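Local coordinates for uncharacterized protein BF1032 (Bacteroides fragilis, PDB 3NRH), which is of unknown function, a predominantly alpha-helical protein of the DUF5063 family found as an assembly of two copies, at residues A[17-22]-A[46-51]; A[24-29]-A[39-44]; A[124-129]-A[139-144]. All blocks are in the same frame, centred on the assembly; numbering follows the deposited sequence.

From the N terminus, helix 11-28 comes first, and the chain turns back into helix 35-54. Contact 2 (24-29 with 39-44) closes the tight end of this hairpin, and contact 1 (17-22 with 46-51) closes the wider loop around it, so contact 2 nests inside contact 1. Contact 3 opens only later in the chain, joining helices 112-131 and 135-169 beside their own short turn. Helix 11-28 links the two hairpins: Ala-20 and Val-17 pack on Ile-127 and Phe-126, and Glu-28 forms a salt bridge with Lys-124. The second subunit touches contacts 1 and 2 through helix 35-54.

Contact 1: A[17-22]-A[46-51]; sequences VTVAAE and LPLLYL
Val-19 points at helix 35-54 and presses its two methyls against the backbone and side chains of Leu-48 and Leu-49. The CG2 methyl reaches in deepest: it rests 3.8 Å from Leu-49 N and 3.9 Å from Leu-48 CG, so it bears on the helix surface itself as well as on a side chain. A chi1 of 61° sets CG1 between the backbone N and the carbonyl carbon and CG2 anti to the N; Val-19 CG1 meets Leu-49 CD1 at 3.9 Å while CG2 goes to the backbone.

Leu-49 leaves its helix alongside the interface and brings CD1 in against Val-19. The same CD1 lies 4.1 Å from Ala-20 CA, a closer approach than to the small CB of that alanine. Leu-48 flanks the valine with its CG and CD2, nearer the margin of the interface. The CA atoms of Val-19 and Leu-49 are 5.9 Å apart, while the axes of the short segments pass at 9.3 Å and run at 145° to each other. The side chains that meet are all apolar, so close fit of hydrocarbon does the holding.

Phe-16 and Phe-23 of the same first helix also pack on Leu-49, and Ile-123 and Ile-127 lie against Ala-20. Tyr-50, directed away from helix 11-28, hydrogen-bonds through OH to ND1 of His-165 of the second subunit. Two consecutive helices packed roughly antiparallel across a buried apolar seam make the helical hairpin characteristic of all-alpha bundle folds.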
ATOM      1  N   VAL A  17     -12.225   9.249   6.290  1.00 11.76           N
ATOM      2  CA  VAL A  17     -12.879   8.965   7.563  1.00 11.32           C
ATOM      3  C   VAL A  17     -13.404   7.531   7.574  1.00 10.16           C
ATOM      4  O   VAL A  17     -13.233   6.811   8.558  1.00 11.38           O
ATOM      5  CB  VAL A  17     -14.040   9.958   7.839  1.00  8.45           C
ATOM      6  CG1 VAL A  17     -14.869   9.488   9.028  1.00 12.88           C
ATOM      7  CG2 VAL A  17     -13.470  11.353   8.133  1.00  9.58           C
ATOM      8  N   THR A  18     -14.021   7.112   6.471  1.00  8.94           N
ATOM      9  CA  THR A  18     -14.558   5.760   6.370  1.00  7.99           C
ATOM     10  C   THR A  18     -13.496   4.671   6.550  1.00 10.34           C
ATOM     11  O   THR A  18     -13.683   3.743   7.340  1.00 10.13           O
ATOM     12  CB  THR A  18     -15.273   5.559   5.025  1.00 10.12           C
ATOM     13  OG1 THR A  18     -16.347   6.500   4.928  1.00 12.97           O
ATOM     14  CG2 THR A  18     -15.836   4.142   4.917  1.00 15.24           C
ATOM     15  N   VAL A  19     -12.379   4.767   5.837  1.00 11.17           N
ATOM     16  CA  VAL A  19     -11.350   3.741   5.987  1.00  8.70           C
ATOM     17  C   VAL A  19     -10.657   3.855   7.344  1.00  8.96           C
ATOM     18  O   VAL A  19     -10.260   2.847   7.927  1.00  8.88           O
ATOM     19  CB  VAL A  19     -10.292   3.809   4.852  1.00 14.44           C
ATOM     20  CG1 VAL A  19      -9.590   5.150   4.867  1.00 21.03           C
ATOM     21  CG2 VAL A  19      -9.293   2.657   5.003  1.00 12.58           C
ATOM     22  N   ALA A  20     -10.515   5.080   7.845  1.00  9.61           N
ATOM     23  CA  ALA A  20      -9.880   5.294   9.144  1.00  9.88           C
ATOM     24  C   ALA A  20     -10.689   4.585  10.236  1.00 12.69           C
ATOM     25  O   ALA A  20     -10.130   3.929  11.115  1.00  9.62           O
ATOM     26  CB  ALA A  20      -9.782   6.790   9.443  1.00  9.32           C
ATOM     27  N   ALA A  21     -12.010   4.713  10.171  1.00 10.85           N
ATOM     28  CA  ALA A  21     -12.878   4.071  11.154  1.00 10.60           C
ATOM     29  C   ALA A  21     -12.808   2.551  11.011  1.00  8.53           C
ATOM     30  O   ALA A  21     -12.788   1.824  12.009  1.00 12.10           O
ATOM     31  CB  ALA A  21     -14.324   4.557  10.980  1.00  9.37           C
ATOM     32  N   GLU A  22     -12.780   2.068   9.772  1.00  9.34           N
ATOM     33  CA  GLU A  22     -12.697   0.630   9.532  1.00 12.20           C
ATOM     34  C   GLU A  22     -11.382   0.097  10.095  1.00 11.54           C
ATOM     35  O   GLU A  22     -11.339  -0.993  10.667  1.00 10.82           O
ATOM     36  CB  GLU A  22     -12.777   0.331   8.030  1.00 14.19           C
ATOM     37  CG  GLU A  22     -14.071   0.807   7.376  1.00 21.66           C
ATOM     38  CD  GLU A  22     -15.207  -0.187   7.502  1.00 42.43           C
ATOM     39  OE1 GLU A  22     -15.452  -0.687   8.620  1.00 38.73           O
ATOM     40  OE2 GLU A  22     -15.865  -0.464   6.474  1.00 50.33           O
ATOM     41  N   LEU A  46      -4.534  -1.453   5.095  1.00  8.56           N
ATOM     42  CA  LEU A  46      -3.411  -0.519   5.073  1.00 12.79           C
ATOM     43  C   LEU A  46      -3.181   0.212   3.750  1.00  9.86           C
ATOM     44  O   LEU A  46      -3.013   1.432   3.742  1.00  9.99           O
ATOM     45  CB  LEU A  46      -2.120  -1.219   5.510  1.00 10.53           C
ATOM     46  CG  LEU A  46      -2.083  -1.698   6.968  1.00 12.11           C
ATOM     47  CD1 LEU A  46      -0.727  -2.316   7.252  1.00 15.39           C
ATOM     48  CD2 LEU A  46      -2.340  -0.541   7.912  1.00 13.74           C
ATOM     49  N   PRO A  47      -3.166  -0.509   2.616  1.00 10.67           N
ATOM     50  CA  PRO A  47      -2.945   0.224   1.364  1.00 14.02           C
ATOM     51  C   PRO A  47      -4.060   1.217   1.053  1.00 15.42           C
ATOM     52  O   PRO A  47      -3.817   2.274   0.468  1.00 11.70           O
ATOM     53  CB  PRO A  47      -2.823  -0.889   0.318  1.00 13.19           C
ATOM     54  CG  PRO A  47      -3.627  -2.020   0.905  1.00 13.21           C
ATOM     55  CD  PRO A  47      -3.264  -1.961   2.376  1.00 10.65           C
ATOM     56  N   LEU A  48      -5.283   0.880   1.444  1.00 12.44           N
ATOM     57  CA  LEU A  48      -6.405   1.777   1.198  1.00 10.53           C
ATOM     58  C   LEU A  48      -6.284   3.000   2.106  1.00  9.70           C
ATOM     59  O   LEU A  48      -6.585   4.118   1.694  1.00  9.57           O
ATOM     60  CB  LEU A  48      -7.734   1.062   1.458  1.00  8.53           C
ATOM     61  CG  LEU A  48      -8.992   1.888   1.158  1.00 10.22           C
ATOM     62  CD1 LEU A  48      -8.975   2.389  -0.280  1.00 13.16           C
ATOM     63  CD2 LEU A  48     -10.215   1.035   1.414  1.00 18.23           C
ATOM     64  N   LEU A  49      -5.840   2.781   3.340  1.00  7.95           N
ATOM     65  CA  LEU A  49      -5.674   3.873   4.290  1.00 10.04           C
ATOM     66  C   LEU A  49      -4.588   4.827   3.788  1.00 10.79           C
ATOM     67  O   LEU A  49      -4.738   6.051   3.859  1.00  9.28           O
ATOM     68  CB  LEU A  49      -5.306   3.320   5.673  1.00  9.79           C
ATOM     69  CG  LEU A  49      -5.107   4.310   6.826  1.00 11.48           C
ATOM     70  CD1 LEU A  49      -6.390   5.081   7.092  1.00 14.16           C
ATOM     71  CD2 LEU A  49      -4.678   3.549   8.079  1.00 11.99           C
ATOM     72  N   TYR A  50      -3.502   4.265   3.266  1.00  9.80           N
ATOM     73  CA  TYR A  50      -2.406   5.074   2.748  1.00 11.01           C
ATOM     74  C   TYR A  50      -2.889   5.903   1.556  1.00  9.49           C
ATOM     75  O   TYR A  50      -2.623   7.106   1.462  1.00 11.02           O
ATOM     76  CB  TYR A  50      -1.244   4.180   2.301  1.00 10.34           C
ATOM     77  CG  TYR A  50      -0.018   4.968   1.902  1.00 11.38           C
ATOM     78  CD1 TYR A  50       0.958   5.299   2.840  1.00  7.71           C
ATOM     79  CD2 TYR A  50       0.128   5.446   0.601  1.00 10.65           C
ATOM     80  CE1 TYR A  50       2.053   6.095   2.492  1.00 10.79           C
ATOM     81  CE2 TYR A  50       1.211   6.246   0.244  1.00 11.12           C
ATOM     82  CZ  TYR A  50       2.167   6.568   1.194  1.00 11.80           C
ATOM     83  OH  TYR A  50       3.212   7.391   0.845  1.00 16.85           O
ATOM     84  N   LEU A  51      -3.592   5.247   0.640  1.00  8.34           N
ATOM     85  CA  LEU A  51      -4.109   5.914  -0.545  1.00 12.11           C
ATOM     86  C   LEU A  51      -5.041   7.071  -0.192  1.00 12.55           C
ATOM     87  O   LEU A  51      -4.897   8.173  -0.715  1.00  9.21           O
ATOM     88  CB  LEU A  51      -4.842   4.904  -1.425  1.00  9.85           C
ATOM     89  CG  LEU A  51      -5.538   5.439  -2.677  1.00 12.74           C
ATOM     90  CD1 LEU A  51      -4.546   6.161  -3.568  1.00 16.00           C
ATOM     91  CD2 LEU A  51      -6.184   4.268  -3.423  1.00 13.83           C
TER

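Contact 2: A[24-29]-A[39-44]; sequences CAFLER and VDTTLK
The Phe-26 ring takes Thr-41 over one face and Thr-42 at its edge. The CG2 methyl of Thr-41 sits 3.4 Å above the ring plane, shifted toward the rim, and its separation from the ring centroid is 3.8 Å, on a line 27° off the normal: a CH-pi contact. Thr-41 CB lies close to the outer end of the ring as well, 3.4 Å from Phe-26 CZ. At the edge, near the ring plane, Thr-42 OG1 comes within 3.1 Å of Phe-26 CE2, and the two side chains meet at about a right angle. A further aromatic, Phe-38, meets the Phe-26 ring with its plane only about 15° from parallel.

What carries the ring across is its first torsion: CG lies anti to the backbone N (chi1 -178°), which extends the phenyl from helix 11-28 while the backbones stay well apart, with Phe-26 CA and Thr-42 CA separated by 8.3 Å. In Thr-41 the methyl is anti to its backbone N, and this puts CG2 over the aromatic face. The hydroxyls of both threonines are engaged within their own helix, OG1 of Thr-41 with Thr-37 O and OG1 of Thr-42 with Phe-38 O.

The contact lies at the closed end of the hairpin, beside the connection between helices 11-28 and 35-54. With its proton committed to Phe-38 O, Thr-42 OG1 probably faces the weakly positive C-H edge of the ring, and Thr-41 offers it hydrocarbon, which suggests a contact held mainly by dispersion, with a weak electrostatic part.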
ATOM      1  N   CYS A  24      -9.482   1.459  12.608  1.00  6.95           N
ATOM      2  CA  CYS A  24      -9.517   1.460  14.066  1.00 11.58           C
ATOM      3  C   CYS A  24     -10.406   0.341  14.599  1.00 10.47           C
ATOM      4  O   CYS A  24     -10.044  -0.334  15.560  1.00 10.70           O
ATOM      5  CB  CYS A  24      -9.997   2.815  14.590  1.00 10.79           C
ATOM      6  SG  CYS A  24      -8.805   4.151  14.318  1.00 12.45           S
ATOM      7  N   ALA A  25     -11.554   0.132  13.965  1.00  8.82           N
ATOM      8  CA  ALA A  25     -12.473  -0.918  14.402  1.00 13.04           C
ATOM      9  C   ALA A  25     -11.846  -2.300  14.254  1.00 15.62           C
ATOM     10  O   ALA A  25     -12.016  -3.165  15.116  1.00 14.73           O
ATOM     11  CB  ALA A  25     -13.776  -0.841  13.606  1.00 12.15           C
ATOM     12  N   PHE A  26     -11.122  -2.508  13.157  1.00 10.77           N
ATOM     13  CA  PHE A  26     -10.472  -3.790  12.914  1.00 11.58           C
ATOM     14  C   PHE A  26      -9.469  -4.130  14.014  1.00  9.66           C
ATOM     15  O   PHE A  26      -9.483  -5.234  14.555  1.00 15.48           O
ATOM     16  CB  PHE A  26      -9.744  -3.775  11.568  1.00 14.50           C
ATOM     17  CG  PHE A  26      -9.096  -5.086  11.223  1.00 23.05           C
ATOM     18  CD1 PHE A  26      -9.873  -6.196  10.914  1.00 26.13           C
ATOM     19  CD2 PHE A  26      -7.711  -5.222  11.242  1.00 24.10           C
ATOM     20  CE1 PHE A  26      -9.282  -7.425  10.627  1.00 34.55           C
ATOM     21  CE2 PHE A  26      -7.110  -6.449  10.958  1.00 23.40           C
ATOM     22  CZ  PHE A  26      -7.897  -7.549  10.652  1.00 28.76           C
ATOM     23  N   LEU A  27      -8.592  -3.184  14.337  1.00  9.72           N
ATOM     24  CA  LEU A  27      -7.592  -3.414  15.371  1.00  8.05           C
ATOM     25  C   LEU A  27      -8.236  -3.590  16.740  1.00 11.72           C
ATOM     26  O   LEU A  27      -7.770  -4.383  17.556  1.00 14.18           O
ATOM     27  CB  LEU A  27      -6.597  -2.254  15.425  1.00  9.43           C
ATOM     28  CG  LEU A  27      -5.749  -2.015  14.177  1.00 10.34           C
ATOM     29  CD1 LEU A  27      -4.716  -0.929  14.487  1.00 16.99           C
ATOM     30  CD2 LEU A  27      -5.063  -3.313  13.749  1.00 12.78           C
ATOM     31  N   GLU A  28      -9.313  -2.853  16.984  1.00 13.05           N
ATOM     32  CA  GLU A  28     -10.011  -2.938  18.260  1.00 14.95           C
ATOM     33  C   GLU A  28     -10.693  -4.292  18.467  1.00 17.87           C
ATOM     34  O   GLU A  28     -10.946  -4.698  19.597  1.00 15.95           O
ATOM     35  CB  GLU A  28     -11.039  -1.808  18.359  1.00 15.96           C
ATOM     36  CG  GLU A  28     -10.404  -0.430  18.565  1.00 12.16           C
ATOM     37  CD  GLU A  28     -11.332   0.714  18.197  1.00 17.08           C
ATOM     38  OE1 GLU A  28     -12.494   0.455  17.809  1.00 14.54           O
ATOM     39  OE2 GLU A  28     -10.897   1.882  18.295  1.00 11.44           O
ATOM     40  N   ARG A  29     -10.980  -4.990  17.374  1.00 15.22           N
ATOM     41  CA  ARG A  29     -11.635  -6.292  17.443  1.00 21.13           C
ATOM     42  C   ARG A  29     -10.645  -7.440  17.233  1.00 18.44           C
ATOM     43  O   ARG A  29     -11.047  -8.574  16.973  1.00 24.39           O
ATOM     44  CB  ARG A  29     -12.742  -6.358  16.387  1.00 17.68           C
ATOM     45  CG  ARG A  29     -13.836  -5.305  16.566  1.00 24.41           C
ATOM     46  CD  ARG A  29     -14.681  -5.170  15.316  1.00 30.32           C
ATOM     47  NE  ARG A  29     -15.213  -6.460  14.885  1.00 46.58           N
ATOM     48  CZ  ARG A  29     -15.859  -6.658  13.741  1.00 45.87           C
ATOM     49  NH1 ARG A  29     -16.056  -5.646  12.907  1.00 63.83           N
ATOM     50  NH2 ARG A  29     -16.304  -7.867  13.428  1.00 42.24           N
ATOM     51  N   VAL A  39      -3.805 -10.997   9.395  1.00 11.64           N
ATOM     52  CA  VAL A  39      -2.801 -10.627   8.411  1.00 14.67           C
ATOM     53  C   VAL A  39      -3.403 -10.312   7.044  1.00 14.51           C
ATOM     54  O   VAL A  39      -3.084  -9.283   6.448  1.00 10.18           O
ATOM     55  CB  VAL A  39      -1.742 -11.743   8.264  1.00 16.68           C
ATOM     56  CG1 VAL A  39      -0.804 -11.433   7.097  1.00 14.62           C
ATOM     57  CG2 VAL A  39      -0.943 -11.856   9.556  1.00 15.25           C
ATOM     58  N   ASP A  40      -4.272 -11.190   6.551  1.00 16.35           N
ATOM     59  CA  ASP A  40      -4.897 -10.981   5.245  1.00 18.22           C
ATOM     60  C   ASP A  40      -5.671  -9.670   5.153  1.00 19.04           C
ATOM     61  O   ASP A  40      -5.580  -8.956   4.152  1.00 13.21           O
ATOM     62  CB  ASP A  40      -5.859 -12.128   4.906  1.00 18.95           C
ATOM     63  CG  ASP A  40      -5.145 -13.436   4.650  1.00 29.75           C
ATOM     64  OD1 ASP A  40      -3.972 -13.395   4.226  1.00 32.83           O
ATOM     65  OD2 ASP A  40      -5.762 -14.503   4.855  1.00 31.98           O
ATOM     66  N   THR A  41      -6.439  -9.361   6.194  1.00 12.54           N
ATOM     67  CA  THR A  41      -7.246  -8.146   6.197  1.00 14.50           C
ATOM     68  C   THR A  41      -6.439  -6.863   6.350  1.00 14.11           C
ATOM     69  O   THR A  41      -6.743  -5.853   5.708  1.00 13.34           O
ATOM     70  CB  THR A  41      -8.298  -8.183   7.308  1.00 16.06           C
ATOM     71  OG1 THR A  41      -9.092  -9.366   7.165  1.00 21.28           O
ATOM     72  CG2 THR A  41      -9.200  -6.957   7.220  1.00 20.61           C
ATOM     73  N   THR A  42      -5.414  -6.902   7.196  1.00 13.84           N
ATOM     74  CA  THR A  42      -4.586  -5.725   7.412  1.00 14.03           C
ATOM     75  C   THR A  42      -3.864  -5.344   6.123  1.00 16.68           C
ATOM     76  O   THR A  42      -3.638  -4.161   5.859  1.00 14.64           O
ATOM     77  CB  THR A  42      -3.555  -5.962   8.531  1.00 16.73           C
ATOM     78  OG1 THR A  42      -4.234  -6.374   9.729  1.00 21.72           O
ATOM     79  CG2 THR A  42      -2.788  -4.676   8.825  1.00 20.27           C
ATOM     80  N   LEU A  43      -3.513  -6.340   5.315  1.00 13.12           N
ATOM     81  CA  LEU A  43      -2.825  -6.074   4.054  1.00 12.86           C
ATOM     82  C   LEU A  43      -3.757  -5.449   3.018  1.00 10.81           C
ATOM     83  O   LEU A  43      -3.306  -4.980   1.975  1.00 19.72           O
ATOM     84  CB  LEU A  43      -2.196  -7.357   3.506  1.00 11.79           C
ATOM     85  CG  LEU A  43      -0.944  -7.784   4.279  1.00 10.69           C
ATOM     86  CD1 LEU A  43      -0.489  -9.176   3.854  1.00 17.29           C
ATOM     87  CD2 LEU A  43       0.151  -6.753   4.043  1.00 15.55           C
ATOM     88  N   LYS A  44      -5.056  -5.451   3.307  1.00 13.94           N
ATOM     89  CA  LYS A  44      -6.031  -4.831   2.414  1.00 12.28           C
ATOM     90  C   LYS A  44      -6.389  -3.444   2.953  1.00 15.05           C
ATOM     91  O   LYS A  44      -6.501  -2.476   2.191  1.00 17.40           O
ATOM     92  CB  LYS A  44      -7.294  -5.691   2.300  1.00 17.33           C
ATOM     93  CG  LYS A  44      -7.057  -7.020   1.596  1.00 22.07           C
ATOM     94  CD  LYS A  44      -8.288  -7.906   1.604  1.00 26.11           C
ATOM     95  CE  LYS A  44      -7.939  -9.296   1.081  1.00 29.55           C
ATOM     96  NZ  LYS A  44      -9.096 -10.227   1.108  1.00 32.41           N
TER

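Contact 3: A[124-129]-A[139-144]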
ATOM      1  N   LYS A 124      -7.057   7.084  15.445  1.00  8.82           N
ATOM      2  CA  LYS A 124      -8.140   7.060  16.430  1.00  9.26           C
ATOM      3  C   LYS A 124      -8.424   8.439  17.029  1.00 12.01           C
ATOM      4  O   LYS A 124      -9.585   8.816  17.214  1.00 11.88           O
ATOM      5  CB  LYS A 124      -7.808   6.075  17.554  1.00 10.23           C
ATOM      6  CG  LYS A 124      -8.891   5.939  18.628  1.00 15.65           C
ATOM      7  CD  LYS A 124     -10.182   5.350  18.070  1.00 11.40           C
ATOM      8  CE  LYS A 124     -11.210   5.120  19.178  1.00 13.76           C
ATOM      9  NZ  LYS A 124     -12.440   4.436  18.669  1.00 13.89           N
ATOM     10  N   ASP A 125      -7.372   9.190  17.341  1.00 10.37           N
ATOM     11  CA  ASP A 125      -7.562  10.523  17.912  1.00 13.24           C
ATOM     12  C   ASP A 125      -8.329  11.401  16.932  1.00 14.32           C
ATOM     13  O   ASP A 125      -9.199  12.185  17.325  1.00 13.54           O
ATOM     14  CB  ASP A 125      -6.217  11.177  18.248  1.00 13.48           C
ATOM     15  CG  ASP A 125      -5.618  10.657  19.544  1.00 21.37           C
ATOM     16  OD1 ASP A 125      -6.324   9.943  20.290  1.00 19.57           O
ATOM     17  OD2 ASP A 125      -4.442  10.973  19.826  1.00 20.86           O
ATOM     18  N   PHE A 126      -8.008  11.251  15.651  1.00 11.43           N
ATOM     19  CA  PHE A 126      -8.664  12.019  14.606  1.00 11.20           C
ATOM     20  C   PHE A 126     -10.157  11.692  14.441  1.00 12.39           C
ATOM     21  O   PHE A 126     -11.000  12.587  14.506  1.00 13.33           O
ATOM     22  CB  PHE A 126      -7.953  11.798  13.269  1.00 12.70           C
ATOM     23  CG  PHE A 126      -8.763  12.228  12.082  1.00 17.11           C
ATOM     24  CD1 PHE A 126      -9.145  13.558  11.926  1.00 19.07           C
ATOM     25  CD2 PHE A 126      -9.188  11.295  11.142  1.00 15.36           C
ATOM     26  CE1 PHE A 126      -9.942  13.950  10.848  1.00 22.10           C
ATOM     27  CE2 PHE A 126      -9.984  11.676  10.061  1.00 17.76           C
ATOM     28  CZ  PHE A 126     -10.362  13.008   9.917  1.00 21.48           C
ATOM     29  N   ILE A 127     -10.491  10.422  14.229  1.00 10.97           N
ATOM     30  CA  ILE A 127     -11.894  10.068  14.017  1.00 12.83           C
ATOM     31  C   ILE A 127     -12.792  10.275  15.230  1.00 12.69           C
ATOM     32  O   ILE A 127     -13.987  10.543  15.079  1.00  8.21           O
ATOM     33  CB  ILE A 127     -12.061   8.622  13.501  1.00 12.16           C
ATOM     34  CG1 ILE A 127     -11.510   7.623  14.517  1.00 10.41           C
ATOM     35  CG2 ILE A 127     -11.381   8.487  12.139  1.00 16.80           C
ATOM     36  CD1 ILE A 127     -11.764   6.172  14.133  1.00 20.05           C
ATOM     37  N   PHE A 128     -12.227  10.159  16.428  1.00 10.74           N
ATOM     38  CA  PHE A 128     -13.016  10.385  17.636  1.00  9.23           C
ATOM     39  C   PHE A 128     -13.507  11.832  17.623  1.00 12.92           C
ATOM     40  O   PHE A 128     -14.711  12.103  17.739  1.00  9.65           O
ATOM     41  CB  PHE A 128     -12.175  10.141  18.891  1.00  9.76           C
ATOM     42  CG  PHE A 128     -12.874  10.533  20.168  1.00 11.57           C
ATOM     43  CD1 PHE A 128     -14.130  10.017  20.474  1.00 10.02           C
ATOM     44  CD2 PHE A 128     -12.280  11.424  21.058  1.00 17.40           C
ATOM     45  CE1 PHE A 128     -14.787  10.385  21.655  1.00 17.69           C
ATOM     46  CE2 PHE A 128     -12.926  11.798  22.236  1.00 18.53           C
ATOM     47  CZ  PHE A 128     -14.183  11.275  22.533  1.00 15.45           C
ATOM     48  N   VAL A 129     -12.566  12.757  17.455  1.00 10.70           N
ATOM     49  CA  VAL A 129     -12.876  14.180  17.427  1.00 13.88           C
ATOM     50  C   VAL A 129     -13.796  14.538  16.273  1.00 11.82           C
ATOM     51  O   VAL A 129     -14.718  15.332  16.430  1.00 12.96           O
ATOM     52  CB  VAL A 129     -11.585  15.024  17.304  1.00 19.71           C
ATOM     53  CG1 VAL A 129     -11.934  16.501  17.145  1.00 31.36           C
ATOM     54  CG2 VAL A 129     -10.725  14.817  18.529  1.00 24.30           C
ATOM     55  N   ASN A 139     -11.675  20.314  11.971  1.00 17.32           N
ATOM     56  CA  ASN A 139     -10.693  20.788  11.007  1.00 17.58           C
ATOM     57  C   ASN A 139      -9.269  20.634  11.521  1.00 18.59           C
ATOM     58  O   ASN A 139      -8.391  20.152  10.802  1.00 16.59           O
ATOM     59  CB  ASN A 139     -10.954  22.254  10.657  1.00 20.30           C
ATOM     60  CG  ASN A 139      -9.882  22.832   9.757  1.00 18.42           C
ATOM     61  OD1 ASN A 139      -8.822  23.247  10.222  1.00 27.66           O
ATOM     62  ND2 ASN A 139     -10.146  22.843   8.461  1.00 21.53           N
ATOM     63  N   ASP A 140      -9.041  21.043  12.765  1.00 18.05           N
ATOM     64  CA  ASP A 140      -7.710  20.950  13.350  1.00 17.48           C
ATOM     65  C   ASP A 140      -7.241  19.518  13.555  1.00 15.34           C
ATOM     66  O   ASP A 140      -6.066  19.219  13.342  1.00 15.22           O
ATOM     67  CB  ASP A 140      -7.655  21.736  14.662  1.00 16.54           C
ATOM     68  CG  ASP A 140      -7.571  23.236  14.426  1.00 37.06           C
ATOM     69  OD1 ASP A 140      -7.757  23.653  13.261  1.00 26.99           O
ATOM     70  OD2 ASP A 140      -7.321  23.992  15.390  1.00 32.90           O
ATOM     71  N   SER A 141      -8.145  18.625  13.953  1.00 14.09           N
ATOM     72  CA  SER A 141      -7.755  17.228  14.148  1.00 15.12           C
ATOM     73  C   SER A 141      -7.342  16.638  12.800  1.00 16.44           C
ATOM     74  O   SER A 141      -6.416  15.830  12.721  1.00 12.15           O
ATOM     75  CB  SER A 141      -8.903  16.409  14.766  1.00 20.27           C
ATOM     76  OG  SER A 141     -10.051  16.364  13.930  1.00 18.89           O
ATOM     77  N   LEU A 142      -8.024  17.056  11.737  1.00 12.04           N
ATOM     78  CA  LEU A 142      -7.703  16.583  10.391  1.00 15.53           C
ATOM     79  C   LEU A 142      -6.321  17.094   9.988  1.00 13.03           C
ATOM     80  O   LEU A 142      -5.476  16.334   9.510  1.00 13.38           O
ATOM     81  CB  LEU A 142      -8.738  17.085   9.382  1.00 14.33           C
ATOM     82  CG  LEU A 142      -8.425  16.766   7.919  1.00 16.99           C
ATOM     83  CD1 LEU A 142      -8.418  15.260   7.728  1.00 24.68           C
ATOM     84  CD2 LEU A 142      -9.455  17.420   7.003  1.00 25.72           C
ATOM     85  N   ALA A 143      -6.095  18.390  10.182  1.00 15.66           N
ATOM     86  CA  ALA A 143      -4.811  19.001   9.844  1.00 11.94           C
ATOM     87  C   ALA A 143      -3.663  18.303  10.571  1.00 14.53           C
ATOM     88  O   ALA A 143      -2.623  18.028   9.980  1.00 12.99           O
ATOM     89  CB  ALA A 143      -4.828  20.491  10.195  1.00 14.84           C
ATOM     90  N   ILE A 144      -3.849  18.028  11.858  1.00  9.25           N
ATOM     91  CA  ILE A 144      -2.820  17.354  12.646  1.00 11.83           C
ATOM     92  C   ILE A 144      -2.549  15.950  12.111  1.00 14.88           C
ATOM     93  O   ILE A 144      -1.399  15.553  11.935  1.00 12.84           O
ATOM     94  CB  ILE A 144      -3.236  17.251  14.127  1.00 11.86           C
ATOM     95  CG1 ILE A 144      -3.218  18.642  14.761  1.00 10.89           C
ATOM     96  CG2 ILE A 144      -2.292  16.312  14.880  1.00 19.81           C
ATOM     97  CD1 ILE A 144      -3.720  18.673  16.183  1.00 15.58           C
TER
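Helix segments 124-129 and 139-144 lie nearly antiparallel, their axes 8.9 Å apart at an angle of 163°, and Phe-126 CA comes to 5.3 Å from Ser-141 CA. Such closeness is consistent with the small size of Ser-141, whose side chain points at the partner helix and fits between Phe-126 and Val-129. Its OG lies at the edge of the Phe-126 ring, near the ring plane, 3.6 Å from CD1, and 3.7 Å from Val-129 CG1. Flanked across the contact by these two residues, the buried hydroxyl is satisfied within its own helix, where it bonds chiefly to Thr-137 O, with Met-138 O as a second acceptor.

This is the helical hairpin of an all-alpha bundle, met just beside the short turn that joins helix 112-131 to helix 135-169. Beyond Ser-141, the Phe-126 ring reaches Leu-142, and the two side chains run alongside each other in the same direction. Phe-126 CE1 approaches Leu-142 CA to 3.5 Å and Leu-142 CB to 3.7 Å, and the leucine CD1 methyl lies 3.7 Å from the outermost ring carbon, Phe-126 CZ. With CG anti to the backbone N (chi1 164°), the ring swings out along the partner helix, which lets CE1 and CZ meet Leu-142.

Both helices also anchor loops: Asp-140 accepts backbone hydrogen bonds from Ile-62 and Gly-63, and Asp-125 from Tyr-70 and Val-71. On helix 11-28, Val-13 packs against Leu-142.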